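Local coordinates for motility protein B (Helicobacter pylori, PDB 3S0W) that probably forms, with MotA, the stator of the flagellar motor and may fasten it to the cell wall, the fragment here being its OmpA-like periplasmic part, at residues Ile86-Phe91 with Asn154-Phe159. Sequence-based numbering, arbitrary orientation.
Sequences INVRGF and NRVEIF
Arg-155 lays its guanidinium over one face of the Phe-91 ring in a stacked cation-pi contact, with CZ of Arg-155 3.8 Å from the ring centroid and the planes 24° apart. The Arg-155 chain bends at chi2 (-75°), which brings its end back to the ring. Its NE forms a salt bridge to OE2 of Glu-157 at 3.2 Å, meeting that oxygen from above the carboxylate plane. Tyr-135 stacks on Phe-91 as well. The other carboxylate oxygen, OE1 of Glu-157, is joined through one water to NH1 of Arg-89. Arg-89 lies alongside Phe-159; NH2 of Arg-89 is 3.2 Å from CD2 of Phe-159. Strands 86-90 and 156-159 pair antiparallel, inner strands of the OmpA-like domain's mixed sheet, flanked by 43-48 and 130-134. Asn-87 with Phe-159 and Arg-89 with Glu-157 are the hydrogen-bonded pairs, each closed by two N-H to O bonds. On the other sheet face, CG2 of Ile-86 touches CG2 of Ile-158 at 3.4 Å, and Val-88 meets Val-156. Helix 105-122 packs against Val-88 there. That face is aliphatic. Opposite, Glu-157 pairs directly with Arg-155, through water with Arg-89 and weakly with Lys-47, which probably stabilises its buried negative charge.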
loop_
_atom_site.group_PDB
_atom_site.type_symbol
_atom_site.label_atom_id
_atom_site.label_comp_id
_atom_site.label_asym_id
_atom_site.label_seq_id
_atom_site.Cartn_x
_atom_site.Cartn_y
_atom_site.Cartn_z
ATOM N N ILE B 86 4.487 5.537 6.386
ATOM C CA ILE B 86 3.901 6.423 5.397
ATOM C C ILE B 86 3.779 5.666 4.100
ATOM O O ILE B 86 4.771 5.189 3.559
ATOM C CB ILE B 86 4.805 7.645 5.166
ATOM C CG1 ILE B 86 5.041 8.389 6.466
ATOM C CG2 ILE B 86 4.255 8.591 4.090
ATOM C CD1 ILE B 86 6.413 8.141 6.972
ATOM N N ASN B 87 2.550 5.540 3.612
ATOM C CA ASN B 87 2.267 4.822 2.364
ATOM C C ASN B 87 1.744 5.813 1.349
ATOM O O ASN B 87 0.702 6.440 1.555
ATOM C CB ASN B 87 1.193 3.764 2.625
ATOM C CG ASN B 87 0.928 2.858 1.416
ATOM O OD1 ASN B 87 1.838 2.311 0.805
ATOM N ND2 ASN B 87 -0.332 2.652 1.118
ATOM N N VAL B 88 2.471 5.950 0.258
ATOM C CA VAL B 88 2.084 6.829 -0.838
ATOM C C VAL B 88 1.270 6.053 -1.906
ATOM O O VAL B 88 1.783 5.129 -2.570
ATOM C CB VAL B 88 3.340 7.479 -1.444
ATOM C CG1 VAL B 88 2.948 8.430 -2.542
ATOM C CG2 VAL B 88 4.142 8.181 -0.336
ATOM N N ARG B 89 0.003 6.420 -2.035
ATOM C CA ARG B 89 -0.972 5.695 -2.841
ATOM C C ARG B 89 -1.327 6.440 -4.101
ATOM O O ARG B 89 -1.659 7.646 -4.037
ATOM C CB ARG B 89 -2.246 5.516 -2.032
ATOM C CG ARG B 89 -2.095 4.530 -0.900
ATOM C CD ARG B 89 -3.085 4.797 0.193
ATOM N NE ARG B 89 -2.917 3.808 1.248
ATOM C CZ ARG B 89 -3.899 3.387 2.040
ATOM N NH1 ARG B 89 -5.121 3.869 1.905
ATOM N NH2 ARG B 89 -3.666 2.457 2.951
ATOM N N GLY B 90 -1.261 5.726 -5.225
ATOM C CA GLY B 90 -1.643 6.231 -6.538
ATOM C C GLY B 90 -3.028 5.769 -7.017
ATOM O O GLY B 90 -3.443 4.628 -6.782
ATOM N N PHE B 91 -3.746 6.679 -7.681
ATOM C CA PHE B 91 -5.088 6.403 -8.222
ATOM C C PHE B 91 -5.210 7.074 -9.580
ATOM O O PHE B 91 -4.606 8.117 -9.818
ATOM C CB PHE B 91 -6.197 6.958 -7.316
ATOM C CG PHE B 91 -6.182 6.430 -5.911
ATOM C CD1 PHE B 91 -7.020 5.388 -5.550
ATOM C CD2 PHE B 91 -5.328 6.991 -4.935
ATOM C CE1 PHE B 91 -7.034 4.889 -4.209
ATOM C CE2 PHE B 91 -5.330 6.524 -3.615
ATOM C CZ PHE B 91 -6.198 5.464 -3.244
ATOM N N ASN B 154 -7.622 11.189 -10.343
ATOM C CA ASN B 154 -6.194 11.098 -10.643
ATOM C C ASN B 154 -5.221 11.467 -9.510
ATOM O O ASN B 154 -3.983 11.507 -9.724
ATOM C CB ASN B 154 -5.856 11.894 -11.896
ATOM C CG ASN B 154 -6.199 11.145 -13.170
ATOM O OD1 ASN B 154 -6.099 9.929 -13.242
ATOM N ND2 ASN B 154 -6.600 11.874 -14.177
ATOM N N ARG B 155 -5.775 11.704 -8.320
ATOM C CA ARG B 155 -5.021 12.056 -7.112
ATOM C C ARG B 155 -3.966 11.052 -6.563
ATOM O O ARG B 155 -3.893 9.897 -6.965
ATOM C CB ARG B 155 -6.009 12.418 -5.998
ATOM C CG ARG B 155 -6.587 11.239 -5.234
ATOM C CD ARG B 155 -7.640 10.441 -5.991
ATOM N NE ARG B 155 -8.354 9.548 -5.060
ATOM C CZ ARG B 155 -8.993 8.423 -5.400
ATOM N NH1 ARG B 155 -9.033 8.014 -6.667
ATOM N NH2 ARG B 155 -9.601 7.707 -4.466
ATOM N N VAL B 156 -3.155 11.542 -5.627
ATOM C CA VAL B 156 -2.239 10.747 -4.846
ATOM C C VAL B 156 -2.671 10.874 -3.389
ATOM O O VAL B 156 -3.040 11.941 -2.951
ATOM C CB VAL B 156 -0.774 11.259 -5.040
ATOM C CG1 VAL B 156 0.127 10.872 -3.878
ATOM C CG2 VAL B 156 -0.198 10.756 -6.363
ATOM N N GLU B 157 -2.650 9.790 -2.631
ATOM C CA GLU B 157 -3.012 9.895 -1.221
ATOM C C GLU B 157 -1.873 9.329 -0.401
ATOM O O GLU B 157 -1.374 8.249 -0.675
ATOM C CB GLU B 157 -4.332 9.169 -0.910
ATOM C CG GLU B 157 -5.532 9.736 -1.688
ATOM C CD GLU B 157 -6.860 9.073 -1.369
ATOM O OE1 GLU B 157 -6.849 8.108 -0.560
ATOM O OE2 GLU B 157 -7.908 9.532 -1.936
ATOM N N ILE B 158 -1.451 10.074 0.593
ATOM C CA ILE B 158 -0.429 9.614 1.477
ATOM C C ILE B 158 -1.131 9.157 2.764
ATOM O O ILE B 158 -1.831 9.947 3.380
ATOM C CB ILE B 158 0.560 10.748 1.756
ATOM C CG1 ILE B 158 1.122 11.268 0.416
ATOM C CG2 ILE B 158 1.628 10.272 2.736
ATOM C CD1 ILE B 158 1.963 12.479 0.501
ATOM N N PHE B 159 -0.946 7.883 3.142
ATOM C CA PHE B 159 -1.545 7.327 4.346
ATOM C C PHE B 159 -0.530 7.098 5.481
ATOM O O PHE B 159 0.579 6.586 5.248
ATOM C CB PHE B 159 -2.298 6.051 3.983
ATOM C CG PHE B 159 -2.938 5.350 5.154
ATOM C CD1 PHE B 159 -3.943 5.954 5.887
ATOM C CD2 PHE B 159 -2.550 4.051 5.501
ATOM C CE1 PHE B 159 -4.545 5.293 6.945
ATOM C CE2 PHE B 159 -3.161 3.374 6.569
ATOM C CZ PHE B 159 -4.149 3.990 7.290
HETATM O O HOH W 1 -7.002 5.371 0.362
#